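Local structure of esterase (Rhizomucor miehei CAU432, 4WY8) at residues A[90-95]-A[220-225]; A[245-250]-A[271-276]; A[256-261]-A[287-292]. The protein catalyses the hydrolysis of carboxylic esters, as a fungal carboxylesterase built on the alpha/beta hydrolase fold. One frame throughout, in Å; residues are numbered along the deposited sequence.

Contact 1 of 3, residues A[90-95]-A[220-225]; sequences GGWVVG and WFFDHY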
loop_
_atom_site.group_PDB
_atom_site.type_symbol
_atom_site.label_atom_id
_atom_site.label_comp_id
_atom_site.label_asym_id
_atom_site.label_seq_id
_atom_site.Cartn_x
_atom_site.Cartn_y
_atom_site.Cartn_z
ATOM N N GLY A 90 2.636 18.995 11.446
ATOM C CA GLY A 90 2.391 20.401 11.676
ATOM C C GLY A 90 3.708 21.154 11.697
ATOM O O GLY A 90 3.803 22.255 12.257
ATOM N N GLY A 91 4.731 20.544 11.107
ATOM C CA GLY A 91 6.023 21.208 10.954
ATOM C C GLY A 91 6.703 21.593 12.256
ATOM O O GLY A 91 7.569 22.483 12.258
ATOM N N TRP A 92 6.341 20.895 13.337
ATOM C CA TRP A 92 6.820 21.155 14.710
ATOM C C TRP A 92 6.305 22.484 15.265
ATOM O O TRP A 92 6.729 22.914 16.338
ATOM C CB TRP A 92 8.359 21.159 14.798
ATOM C CG TRP A 92 9.048 19.931 14.273
ATOM C CD1 TRP A 92 9.087 18.698 14.864
ATOM C CD2 TRP A 92 9.830 19.826 13.070
ATOM N NE1 TRP A 92 9.836 17.835 14.094
ATOM C CE2 TRP A 92 10.299 18.503 12.989
ATOM C CE3 TRP A 92 10.170 20.723 12.050
ATOM C CZ2 TRP A 92 11.089 18.053 11.932
ATOM C CZ3 TRP A 92 10.961 20.278 10.999
ATOM C CH2 TRP A 92 11.407 18.952 10.946
ATOM N N VAL A 93 5.398 23.135 14.544
ATOM C CA VAL A 93 4.985 24.490 14.907
ATOM C C VAL A 93 3.478 24.577 15.156
ATOM O O VAL A 93 3.022 25.283 16.069
ATOM C CB VAL A 93 5.394 25.489 13.804
ATOM C CG1 VAL A 93 4.915 26.894 14.143
ATOM C CG2 VAL A 93 6.934 25.470 13.609
ATOM N N VAL A 94 2.712 23.839 14.350
ATOM C CA VAL A 94 1.258 23.790 14.496
ATOM C C VAL A 94 0.761 22.334 14.627
ATOM O O VAL A 94 1.565 21.394 14.760
ATOM C CB VAL A 94 0.583 24.483 13.295
ATOM C CG1 VAL A 94 1.193 25.870 13.085
ATOM C CG2 VAL A 94 0.791 23.648 12.029
ATOM N N GLY A 95 -0.547 22.130 14.540
ATOM C CA GLY A 95 -1.105 20.798 14.696
ATOM C C GLY A 95 -1.542 20.555 16.124
ATOM O O GLY A 95 -1.015 21.164 17.070
ATOM N N TRP A 220 10.168 27.828 6.657
ATOM C CA TRP A 220 9.625 28.458 7.847
ATOM C C TRP A 220 9.595 27.506 9.079
ATOM O O TRP A 220 10.010 27.860 10.211
ATOM C CB TRP A 220 8.239 28.970 7.493
ATOM C CG TRP A 220 7.546 29.797 8.508
ATOM C CD1 TRP A 220 7.812 31.102 8.833
ATOM C CD2 TRP A 220 6.410 29.409 9.288
ATOM N NE1 TRP A 220 6.921 31.534 9.786
ATOM C CE2 TRP A 220 6.051 30.517 10.080
ATOM C CE3 TRP A 220 5.663 28.228 9.396
ATOM C CZ2 TRP A 220 4.986 30.475 10.986
ATOM C CZ3 TRP A 220 4.601 28.186 10.282
ATOM C CH2 TRP A 220 4.271 29.307 11.071
ATOM N N PHE A 221 9.111 26.294 8.846
ATOM C CA PHE A 221 9.085 25.259 9.875
ATOM C C PHE A 221 10.480 24.977 10.442
ATOM O O PHE A 221 10.707 25.036 11.650
ATOM C CB PHE A 221 8.523 23.972 9.297
ATOM C CG PHE A 221 7.042 23.993 9.061
ATOM C CD1 PHE A 221 6.196 24.688 9.912
ATOM C CD2 PHE A 221 6.494 23.247 8.021
ATOM C CE1 PHE A 221 4.827 24.665 9.701
ATOM C CE2 PHE A 221 5.136 23.208 7.804
ATOM C CZ PHE A 221 4.295 23.906 8.642
ATOM N N PHE A 222 11.419 24.673 9.557
ATOM C CA PHE A 222 12.791 24.397 9.983
ATOM C C PHE A 222 13.423 25.585 10.747
ATOM O O PHE A 222 14.138 25.391 11.751
ATOM C CB PHE A 222 13.643 24.055 8.762
ATOM C CG PHE A 222 13.899 22.566 8.572
ATOM C CD1 PHE A 222 14.882 21.907 9.315
ATOM C CD2 PHE A 222 13.183 21.841 7.625
ATOM C CE1 PHE A 222 15.136 20.531 9.128
ATOM C CE2 PHE A 222 13.423 20.468 7.427
ATOM C CZ PHE A 222 14.404 19.812 8.186
ATOM N N ASP A 223 13.133 26.811 10.298
ATOM C CA ASP A 223 13.716 27.993 10.932
ATOM C C ASP A 223 13.164 28.170 12.343
ATOM O O ASP A 223 13.885 28.594 13.243
ATOM C CB ASP A 223 13.475 29.257 10.095
ATOM C CG ASP A 223 14.436 29.373 8.931
ATOM O OD1 ASP A 223 15.504 28.726 8.980
ATOM O OD2 ASP A 223 14.120 30.102 7.963
ATOM N N HIS A 224 11.888 27.860 12.551
ATOM C CA HIS A 224 11.385 27.878 13.934
ATOM C C HIS A 224 11.908 26.717 14.807
ATOM O O HIS A 224 12.126 26.895 16.010
ATOM C CB HIS A 224 9.854 27.859 13.970
ATOM C CG HIS A 224 9.213 29.176 13.641
ATOM N ND1 HIS A 224 9.481 30.335 14.343
ATOM C CD2 HIS A 224 8.278 29.507 12.720
ATOM C CE1 HIS A 224 8.754 31.325 13.855
ATOM N NE2 HIS A 224 8.021 30.850 12.864
ATOM N N TYR A 225 12.063 25.529 14.219
ATOM C CA TYR A 225 12.437 24.312 14.977
ATOM C C TYR A 225 13.932 24.258 15.325
ATOM O O TYR A 225 14.316 23.937 16.459
ATOM C CB TYR A 225 12.040 23.071 14.156
ATOM C CG TYR A 225 12.195 21.691 14.792
ATOM C CD1 TYR A 225 12.875 20.671 14.120
ATOM C CD2 TYR A 225 11.614 21.393 16.007
ATOM C CE1 TYR A 225 12.999 19.412 14.658
ATOM C CE2 TYR A 225 11.722 20.125 16.561
ATOM C CZ TYR A 225 12.414 19.143 15.877
ATOM O OH TYR A 225 12.530 17.878 16.419
#
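W92 lies flat against Y225 in a buried, largely aromatic contact that seats the loop following strand 83-87 on the last turns of helix 215-225. The five-membered ring of W92 and the phenol ring are almost perfectly parallel, with planes 3° apart and centroids 3.4 Å from each other, a face-to-face stack in which CE1 of Y225 comes within 3.3 Å of CE2 of W92. A chi1 of -174° swings the Y225 ring away from its backbone N and lays its face over the indole. The far end of that indole is used differently: the six-membered ring of W92 turns its edge, CH2 foremost, to the face of F222, a T-shaped pair with planes at 74°, so one tryptophan joins two helix residues by two ring geometries.

Beside this cluster the backbone itself packs on a ring. G91, without a side chain, lets its CA lie directly over the middle of the F221 face, 3.5 Å from the centroid, in a CH-pi contact. V93 closes the other flank by spreading its two methyls: CG1 reaches CH2 of W220 at 4.0 Å, whereas CG2 touches both CD1 of F221 and CB of H224. The loop keeps its shape through a tight turn in which O of G90 accepts from N of both V93 and V94.

Helix 165-179 adds A165 and N168 against W92. The sequence around G90 and G91 corresponds to the HGGG loop that supplies the oxyanion hole in hormone-sensitive-lipase-like esterases, and the arrangement is consistent with that site.

Contact 2 of 3, residues A[245-250]-A[271-276]; sequences DDLRVL and ARKLIE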
loop_
_atom_site.group_PDB
_atom_site.type_symbol
_atom_site.label_atom_id
_atom_site.label_comp_id
_atom_site.label_asym_id
_atom_site.label_seq_id
_atom_site.Cartn_x
_atom_site.Cartn_y
_atom_site.Cartn_z
ATOM N N ASP A 245 25.101 2.009 9.488
ATOM C CA ASP A 245 25.286 1.406 10.808
ATOM C C ASP A 245 24.464 2.084 11.907
ATOM O O ASP A 245 24.048 1.436 12.875
ATOM C CB ASP A 245 26.768 1.408 11.199
ATOM C CG ASP A 245 27.484 0.130 10.780
ATOM O OD1 ASP A 245 27.510 -0.185 9.567
ATOM O OD2 ASP A 245 28.019 -0.562 11.674
ATOM N N ASP A 246 24.263 3.391 11.796
ATOM C CA ASP A 246 23.411 4.079 12.759
ATOM C C ASP A 246 21.976 3.514 12.748
ATOM O O ASP A 246 21.293 3.554 13.755
ATOM C CB ASP A 246 23.373 5.581 12.454
ATOM C CG ASP A 246 24.640 6.319 12.909
ATOM O OD1 ASP A 246 25.341 5.846 13.832
ATOM O OD2 ASP A 246 24.930 7.389 12.322
ATOM N N LEU A 247 21.539 3.007 11.591
ATOM C CA LEU A 247 20.134 2.657 11.353
ATOM C C LEU A 247 19.849 1.144 11.481
ATOM O O LEU A 247 18.703 0.701 11.343
ATOM C CB LEU A 247 19.718 3.116 9.947
ATOM C CG LEU A 247 19.722 4.634 9.758
ATOM C CD1 LEU A 247 19.437 5.003 8.311
ATOM C CD2 LEU A 247 18.774 5.307 10.729
ATOM N N ARG A 248 20.890 0.357 11.747
ATOM C CA ARG A 248 20.743 -1.088 11.906
ATOM C C ARG A 248 19.879 -1.395 13.118
ATOM O O ARG A 248 19.812 -0.588 14.042
ATOM C CB ARG A 248 22.116 -1.738 12.065
ATOM C CG ARG A 248 22.971 -1.599 10.838
ATOM C CD ARG A 248 24.161 -2.530 10.828
ATOM N NE ARG A 248 24.927 -2.322 9.601
ATOM C CZ ARG A 248 24.703 -2.991 8.478
ATOM N NH1 ARG A 248 23.749 -3.917 8.456
ATOM N NH2 ARG A 248 25.430 -2.747 7.392
ATOM N N VAL A 249 19.266 -2.578 13.126
ATOM C CA VAL A 249 18.387 -3.033 14.215
ATOM C C VAL A 249 17.403 -1.938 14.693
ATOM O O VAL A 249 17.280 -1.600 15.864
ATOM C CB VAL A 249 19.276 -3.676 15.373
ATOM C CG1 VAL A 249 20.548 -4.286 14.775
ATOM C CG2 VAL A 249 19.676 -2.724 16.488
ATOM N N LEU A 250 16.667 -1.386 13.736
ATOM C CA LEU A 250 15.536 -0.506 14.059
ATOM C C LEU A 250 14.223 -1.294 13.963
ATOM O O LEU A 250 14.178 -2.395 13.370
ATOM C CB LEU A 250 15.522 0.702 13.123
ATOM C CG LEU A 250 16.609 1.738 13.399
ATOM C CD1 LEU A 250 16.455 2.921 12.472
ATOM C CD2 LEU A 250 16.613 2.177 14.843
ATOM N N ALA A 271 13.753 5.341 3.291
ATOM C CA ALA A 271 13.367 3.928 3.207
ATOM C C ALA A 271 14.475 3.041 2.584
ATOM O O ALA A 271 14.763 1.925 3.079
ATOM C CB ALA A 271 12.089 3.780 2.425
ATOM N N ARG A 272 15.083 3.511 1.498
ATOM C CA ARG A 272 16.221 2.773 0.912
ATOM C C ARG A 272 17.359 2.565 1.915
ATOM O O ARG A 272 17.871 1.460 2.038
ATOM C CB ARG A 272 16.756 3.493 -0.313
ATOM C CG ARG A 272 15.816 3.437 -1.478
ATOM C CD ARG A 272 16.457 3.914 -2.773
ATOM N NE ARG A 272 15.396 4.161 -3.747
ATOM C CZ ARG A 272 14.801 5.339 -3.903
ATOM N NH1 ARG A 272 15.198 6.374 -3.169
ATOM N NH2 ARG A 272 13.820 5.482 -4.793
ATOM N N LYS A 273 17.725 3.609 2.664
ATOM C CA LYS A 273 18.733 3.433 3.724
ATOM C C LYS A 273 18.312 2.397 4.779
ATOM O O LYS A 273 19.147 1.620 5.271
ATOM C CB LYS A 273 19.037 4.756 4.426
ATOM C CG LYS A 273 19.925 5.712 3.626
ATOM C CD LYS A 273 20.699 6.649 4.557
ATOM C CE LYS A 273 21.622 7.582 3.755
ATOM N NZ LYS A 273 22.497 8.393 4.655
ATOM N N LEU A 274 17.036 2.408 5.173
ATOM C CA LEU A 274 16.596 1.419 6.158
ATOM C C LEU A 274 16.711 0.003 5.605
ATOM O O LEU A 274 17.030 -0.927 6.341
ATOM C CB LEU A 274 15.154 1.683 6.620
ATOM C CG LEU A 274 14.890 2.943 7.456
ATOM C CD1 LEU A 274 13.388 3.064 7.755
ATOM C CD2 LEU A 274 15.671 2.869 8.742
ATOM N N ILE A 275 16.437 -0.154 4.314
ATOM C CA ILE A 275 16.600 -1.444 3.654
ATOM C C ILE A 275 18.081 -1.860 3.612
ATOM O O ILE A 275 18.409 -2.977 4.030
ATOM C CB ILE A 275 16.022 -1.422 2.217
ATOM C CG1 ILE A 275 14.499 -1.218 2.257
ATOM C CG2 ILE A 275 16.347 -2.708 1.449
ATOM C CD1 ILE A 275 13.881 -0.952 0.878
ATOM N N GLU A 276 18.977 -0.965 3.179
ATOM C CA GLU A 276 20.415 -1.272 3.215
ATOM C C GLU A 276 20.867 -1.738 4.588
ATOM O O GLU A 276 21.698 -2.636 4.697
ATOM C CB GLU A 276 21.290 -0.069 2.832
ATOM C CG GLU A 276 21.655 0.043 1.374
ATOM C CD GLU A 276 22.804 1.013 1.132
ATOM O OE1 GLU A 276 22.555 2.122 0.608
ATOM O OE2 GLU A 276 23.965 0.645 1.451
#
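L247, L250 and L274 form a small leucine cluster between the short helix 244-247 with its following turn and helix 264-276, on the flank of the alpha/beta hydrolase fold where strand 253-258 and helix 264-276 follow one another in a beta-alpha unit. One methyl of the longer helix meets both leucines of the other segment: CD2 of L274 touches CD1 of L250 at 3.8 Å, the two side chains crossing at about a right angle, and it also lies 4.2 Å from CB of L247. At the tip of L247, its CD1 touches CB of K273 at 3.9 Å.

K273 thus contributes its aliphatic base to the apolar patch. Its chain runs extended beyond CG and carries NZ away from the leucines to the carbonyl oxygens of L240 and A242, which bind the ammonium group.

Further out, I175 of helix 165-179 packs on both L247 and L250, and V281 of the neighbouring strand packs on L274. The polar backbone of the turn is tied to helix 264-276 through a shared residue, N279: its ND2 is hydrogen-bonded to the carbonyl oxygens of L247 and L274, and its OD1 to N of L250. R248 turns back on its own segment, where its NE makes a weak but nearly straight salt-bridging hydrogen bond to OD1 of D245, 3.4 Å long.

Contact 3 of 3, residues A[256-261]-A[287-292]; sequences ITAEAD and LGIIHG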
loop_
_atom_site.group_PDB
_atom_site.type_symbol
_atom_site.label_atom_id
_atom_site.label_comp_id
_atom_site.label_asym_id
_atom_site.label_seq_id
_atom_site.Cartn_x
_atom_site.Cartn_y
_atom_site.Cartn_z
ATOM N N ILE A 256 5.343 5.457 4.111
ATOM C CA ILE A 256 4.357 5.817 3.093
ATOM C C ILE A 256 4.655 7.199 2.544
ATOM O O ILE A 256 4.764 8.164 3.311
ATOM C CB ILE A 256 2.920 5.765 3.666
ATOM C CG1 ILE A 256 2.553 4.328 4.023
ATOM C CG2 ILE A 256 1.901 6.264 2.645
ATOM C CD1 ILE A 256 1.406 4.257 4.992
ATOM N N THR A 257 4.794 7.309 1.227
ATOM C CA THR A 257 5.071 8.621 0.626
ATOM C C THR A 257 3.965 9.020 -0.355
ATOM O O THR A 257 3.213 8.156 -0.876
ATOM C CB THR A 257 6.434 8.652 -0.132
ATOM O OG1 THR A 257 6.464 7.629 -1.141
ATOM C CG2 THR A 257 7.610 8.463 0.841
ATOM N N ALA A 258 3.857 10.331 -0.587
ATOM C CA ALA A 258 2.894 10.870 -1.535
ATOM C C ALA A 258 3.593 11.221 -2.835
ATOM O O ALA A 258 4.697 11.783 -2.827
ATOM C CB ALA A 258 2.187 12.113 -0.949
ATOM N N GLU A 259 2.940 10.922 -3.953
ATOM C CA GLU A 259 3.521 11.221 -5.256
ATOM C C GLU A 259 3.754 12.724 -5.456
ATOM O O GLU A 259 4.818 13.125 -5.912
ATOM C CB GLU A 259 2.641 10.687 -6.377
ATOM C CG GLU A 259 3.225 10.947 -7.759
ATOM C CD GLU A 259 2.262 10.565 -8.867
ATOM O OE1 GLU A 259 1.035 10.628 -8.621
ATOM O OE2 GLU A 259 2.729 10.236 -9.986
ATOM N N ALA A 260 2.769 13.557 -5.134
ATOM C CA ALA A 260 2.941 15.003 -5.350
ATOM C C ALA A 260 3.269 15.722 -4.047
ATOM O O ALA A 260 2.408 16.365 -3.468
ATOM C CB ALA A 260 1.703 15.598 -5.991
ATOM N N ASP A 261 4.515 15.600 -3.588
ATOM C CA ASP A 261 4.921 16.060 -2.251
ATOM C C ASP A 261 6.387 16.440 -2.313
ATOM O O ASP A 261 7.201 15.677 -2.862
ATOM C CB ASP A 261 4.686 14.952 -1.202
ATOM C CG ASP A 261 5.044 15.378 0.247
ATOM O OD1 ASP A 261 5.437 16.551 0.510
ATOM O OD2 ASP A 261 4.875 14.520 1.156
ATOM N N LEU A 287 -0.118 7.059 -5.419
ATOM C CA LEU A 287 -0.225 7.962 -6.557
ATOM C C LEU A 287 -1.433 8.884 -6.447
ATOM O O LEU A 287 -2.445 8.544 -5.811
ATOM C CB LEU A 287 -0.288 7.185 -7.863
ATOM C CG LEU A 287 1.077 6.987 -8.542
ATOM C CD1 LEU A 287 1.967 5.977 -7.800
ATOM C CD2 LEU A 287 0.880 6.573 -9.984
ATOM N N GLY A 288 -1.276 10.078 -7.019
ATOM C CA GLY A 288 -2.336 11.061 -7.110
ATOM C C GLY A 288 -2.694 11.809 -5.838
ATOM O O GLY A 288 -3.728 12.477 -5.794
ATOM N N ILE A 289 -1.845 11.742 -4.813
ATOM C CA ILE A 289 -2.156 12.452 -3.579
ATOM C C ILE A 289 -1.104 13.480 -3.213
ATOM O O ILE A 289 0.041 13.441 -3.677
ATOM C CB ILE A 289 -2.325 11.491 -2.364
ATOM C CG1 ILE A 289 -1.007 10.801 -2.026
ATOM C CG2 ILE A 289 -3.406 10.471 -2.620
ATOM C CD1 ILE A 289 -1.039 10.141 -0.683
ATOM N N ILE A 290 -1.515 14.405 -2.356
ATOM C CA ILE A 290 -0.618 15.409 -1.842
ATOM C C ILE A 290 -0.375 15.216 -0.365
ATOM O O ILE A 290 -1.061 14.447 0.310
ATOM C CB ILE A 290 -1.156 16.838 -2.061
ATOM C CG1 ILE A 290 -2.550 16.974 -1.425
ATOM C CG2 ILE A 290 -1.157 17.169 -3.548
ATOM C CD1 ILE A 290 -3.006 18.437 -1.191
ATOM N N HIS A 291 0.622 15.935 0.114
ATOM C CA HIS A 291 0.887 16.032 1.526
ATOM C C HIS A 291 -0.285 16.698 2.260
ATOM O O HIS A 291 -0.889 17.638 1.749
ATOM C CB HIS A 291 2.182 16.823 1.730
ATOM C CG HIS A 291 2.770 16.699 3.099
ATOM N ND1 HIS A 291 3.888 15.926 3.359
ATOM C CD2 HIS A 291 2.447 17.293 4.273
ATOM C CE1 HIS A 291 4.202 16.026 4.638
ATOM N NE2 HIS A 291 3.341 16.849 5.218
ATOM N N GLY A 292 -0.576 16.222 3.468
ATOM C CA GLY A 292 -1.496 16.896 4.368
ATOM C C GLY A 292 -2.902 16.326 4.483
ATOM O O GLY A 292 -3.784 16.933 5.115
HETATM O O HOH W 1 1.908 18.141 -1.392
#
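D261 and H291 dominate the polar side of this buried contact, in which the C-terminal end of strand 253-258 and the turn after it run beside the loop that follows strand 281-286. ND1 of H291 donates to OD2 of D261 at 2.8 Å. The carboxylate oxygen lies in the imidazole plane, but the ring meets it on the syn side and 34° out of the carboxylate plane, with the two planes 69° apart. The opposite ring nitrogen, NE2, is hydrogen-bonded to OG of S164, while OD1 of D261 caps N of L263 and thereby steadies the carboxylate.

One direct backbone bond joins the two segments: N of A260 donates to O of I289 at 3.1 Å. Farther toward H291 a water lies between them, hydrogen-bonded to O of A260 and accepting from N of H291, and CA of I290 makes a CH...O contact with that same carbonyl oxygen.

A second carboxylate works at the other end. Fully extended from a chi1 of -179°, the E259 chain reaches across to L287 and G288, and its OE1 accepts from N of G288 at 2.9 Å. OE2 is held in a salt bridge by R272 of the second subunit, so this glutamate joins the loop to the dimer interface.

The apolar contacts lie beside these bonds: CB of A258 presses on CG1 of I289 at 3.6 Å, and CB of A260 approaches CG2 of I290. With S164 probably at the nucleophile elbow, the D261-H291 pair is consistent with the charge-relay geometry of the Ser-His-Asp catalytic triad of alpha/beta hydrolases.

The three contacts fall within one alpha/beta hydrolase domain and stand in different relations to the probable active site. Contact 3 carries two members of the presumed triad, and in contact 1 the glycine loop brings G91 near that site without touching it. Contacts 1 and 3 have their centres about 20 Å apart and their nearest atoms about 7 Å apart; contacts 2 and 3 likewise approach to about 7 Å between nearest atoms, with centres about 23 Å apart. Contacts 1 and 2 stay about 14 Å from each other at their nearest atoms. Contacts 2 and 3 interlock along the chain, since strand 253-258 leads into helix 264-276, and both also touch the second subunit.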